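Local coordinates for protein putative pyridoxamine 5-phosphate-dependent dehydrase, Wbdk (Escherichia coli, PDB 2GMS) that removes the C3'-hydroxyl group from GDP-4-keto-6-deoxy-D-mannose with a vitamin B6 coenzyme, a step in making the O-antigen sugar L-colitose, at residues G101-F106 against D351-N356. Residues are numbered along the deposited sequence; the frame is centred on the assembly and turned at random.
Sequences GLRVKF and DYTVHN
Asp351 joins the neighbouring strand at two points: its O accepts the N-H of Val104 at 2.9 Å, and its OD1 lies 2.5 Å from Arg103 NH1 in a salt bridge at the edge of the guanidinium. Arg103, extended from CG to NE with CG anti to the backbone N (chi1 178°), brings NH1 to this carboxylate and NH2 beside Thr353 CB. Tyr352 follows on the face of the sheet that carries Val104 and Phe106, where its CB packs 4.0 Å from Val104 CB; Tyr352 CD1 lies 3.6 Å from Phe106 CE1, at the edge of the Phe106 ring, and the two ring planes are 79° apart. Thr353 binds with both backbone groups, its N to Val104 O (2.8 Å) and its O to Phe106 N (2.9 Å), and on the opposite face lays CG2 alongside Lys105 CG, 3.8 Å away. Past Val354, which is paired with Phe106, the N-H of His355 closes the ladder on Phe106 O at 2.9 Å. This alternation of bonds is that of parallel strands, and it adds 352-354 beside 103-107 as an outermost strand, within this chain, of the mixed sheet of this aminotransferase-type fold. Strand 82-86 flanks 103-107 on the other side, Leu341 packs against Tyr352, Val354 and Phe106, and helix 118-124 meets His355; Lys105 NZ donates to Ala124 O of that helix and forms a salt bridge with Glu82.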
loop_
_atom_site.group_PDB
_atom_site.type_symbol
_atom_site.label_atom_id
_atom_site.label_comp_id
_atom_site.label_asym_id
_atom_site.label_seq_id
_atom_site.Cartn_x
_atom_site.Cartn_y
_atom_site.Cartn_z
ATOM N N GLY A 101 -17.613 2.147 -0.569
ATOM C CA GLY A 101 -19.074 2.088 -0.553
ATOM C C GLY A 101 -19.815 2.829 -1.673
ATOM O O GLY A 101 -20.924 3.344 -1.484
ATOM N N LEU A 102 -19.212 2.875 -2.852
ATOM C CA LEU A 102 -19.834 3.549 -3.963
ATOM C C LEU A 102 -20.686 2.585 -4.712
ATOM O O LEU A 102 -20.482 1.370 -4.671
ATOM C CB LEU A 102 -18.794 4.115 -4.938
ATOM C CG LEU A 102 -17.941 5.202 -4.305
ATOM C CD1 LEU A 102 -16.763 5.554 -5.208
ATOM C CD2 LEU A 102 -18.817 6.422 -4.066
ATOM N N ARG A 103 -21.633 3.157 -5.427
ATOM C CA ARG A 103 -22.505 2.365 -6.257
ATOM C C ARG A 103 -21.903 2.365 -7.673
ATOM O O ARG A 103 -21.700 3.424 -8.287
ATOM C CB ARG A 103 -23.934 2.870 -6.203
ATOM C CG ARG A 103 -24.862 2.068 -7.101
ATOM C CD ARG A 103 -26.327 2.359 -6.813
ATOM N NE ARG A 103 -27.224 1.562 -7.640
ATOM C CZ ARG A 103 -27.285 0.230 -7.610
ATOM N NH1 ARG A 103 -26.513 -0.514 -6.816
ATOM N NH2 ARG A 103 -28.152 -0.375 -8.411
ATOM N N VAL A 104 -21.568 1.170 -8.147
ATOM C CA VAL A 104 -20.901 0.976 -9.412
ATOM C C VAL A 104 -21.815 0.617 -10.560
ATOM O O VAL A 104 -22.517 -0.386 -10.530
ATOM C CB VAL A 104 -19.783 -0.061 -9.282
ATOM C CG1 VAL A 104 -18.968 -0.131 -10.571
ATOM C CG2 VAL A 104 -18.868 0.252 -8.093
ATOM N N LYS A 105 -21.726 1.426 -11.604
ATOM C CA LYS A 105 -22.487 1.205 -12.805
ATOM C C LYS A 105 -21.528 0.886 -13.950
ATOM O O LYS A 105 -20.822 1.753 -14.446
ATOM C CB LYS A 105 -23.372 2.381 -13.168
ATOM C CG LYS A 105 -24.207 2.105 -14.415
ATOM C CD LYS A 105 -24.939 3.332 -14.923
ATOM C CE LYS A 105 -26.199 3.676 -14.153
ATOM N NZ LYS A 105 -26.819 4.924 -14.635
ATOM N N PHE A 106 -21.513 -0.385 -14.330
ATOM C CA PHE A 106 -20.717 -0.904 -15.405
ATOM C C PHE A 106 -21.325 -0.568 -16.773
ATOM O O PHE A 106 -22.522 -0.761 -17.028
ATOM C CB PHE A 106 -20.645 -2.434 -15.304
ATOM C CG PHE A 106 -19.795 -2.869 -14.148
ATOM C CD1 PHE A 106 -20.367 -3.253 -12.937
ATOM C CD2 PHE A 106 -18.407 -2.883 -14.270
ATOM C CE1 PHE A 106 -19.566 -3.617 -11.855
ATOM C CE2 PHE A 106 -17.591 -3.276 -13.211
ATOM C CZ PHE A 106 -18.177 -3.633 -11.998
ATOM N N ASP A 351 -21.813 -3.319 -4.727
ATOM C CA ASP A 351 -23.104 -2.674 -4.855
ATOM C C ASP A 351 -23.081 -2.143 -6.263
ATOM O O ASP A 351 -22.664 -1.011 -6.522
ATOM C CB ASP A 351 -23.269 -1.509 -3.871
ATOM C CG ASP A 351 -24.573 -0.797 -4.062
ATOM O OD1 ASP A 351 -25.506 -1.307 -4.670
ATOM O OD2 ASP A 351 -24.597 0.396 -3.502
ATOM N N TYR A 352 -23.469 -2.997 -7.202
ATOM C CA TYR A 352 -23.379 -2.589 -8.576
ATOM C C TYR A 352 -24.603 -2.882 -9.404
ATOM O O TYR A 352 -25.528 -3.579 -8.986
ATOM C CB TYR A 352 -22.173 -3.296 -9.244
ATOM C CG TYR A 352 -22.473 -4.745 -9.578
ATOM C CD1 TYR A 352 -22.738 -5.125 -10.895
ATOM C CD2 TYR A 352 -22.525 -5.722 -8.580
ATOM C CE1 TYR A 352 -23.047 -6.447 -11.209
ATOM C CE2 TYR A 352 -22.812 -7.056 -8.875
ATOM C CZ TYR A 352 -23.073 -7.411 -10.199
ATOM O OH TYR A 352 -23.359 -8.718 -10.508
ATOM N N THR A 353 -24.520 -2.332 -10.613
ATOM C CA THR A 353 -25.496 -2.464 -11.683
ATOM C C THR A 353 -24.835 -2.476 -13.054
ATOM O O THR A 353 -23.739 -1.944 -13.237
ATOM C CB THR A 353 -26.704 -1.496 -11.623
ATOM O OG1 THR A 353 -27.770 -2.050 -12.368
ATOM C CG2 THR A 353 -26.358 -0.091 -12.129
ATOM N N VAL A 354 -25.508 -3.103 -14.004
ATOM C CA VAL A 354 -25.011 -3.174 -15.350
ATOM C C VAL A 354 -25.920 -2.375 -16.262
ATOM O O VAL A 354 -27.129 -2.595 -16.287
ATOM C CB VAL A 354 -24.977 -4.608 -15.833
ATOM C CG1 VAL A 354 -24.542 -4.626 -17.296
ATOM C CG2 VAL A 354 -24.014 -5.401 -14.963
ATOM N N HIS A 355 -25.364 -1.438 -17.006
ATOM C CA HIS A 355 -26.204 -0.690 -17.909
ATOM C C HIS A 355 -26.396 -1.487 -19.188
ATOM O O HIS A 355 -25.421 -1.886 -19.835
ATOM C CB HIS A 355 -25.620 0.686 -18.272
ATOM C CG HIS A 355 -26.285 1.340 -19.458
ATOM N ND1 HIS A 355 -27.359 2.213 -19.296
ATOM C CD2 HIS A 355 -26.016 1.238 -20.795
ATOM C CE1 HIS A 355 -27.703 2.605 -20.525
ATOM N NE2 HIS A 355 -26.926 2.038 -21.448
ATOM N N ASN A 356 -27.669 -1.692 -19.532
ATOM C CA ASN A 356 -28.094 -2.393 -20.738
ATOM C C ASN A 356 -27.532 -3.814 -20.751
ATOM O O ASN A 356 -28.083 -4.714 -20.135
ATOM C CB ASN A 356 -27.724 -1.511 -21.949
ATOM C CG ASN A 356 -28.137 -2.043 -23.301
ATOM O OD1 ASN A 356 -29.134 -2.770 -23.423
ATOM N ND2 ASN A 356 -27.357 -1.678 -24.323
#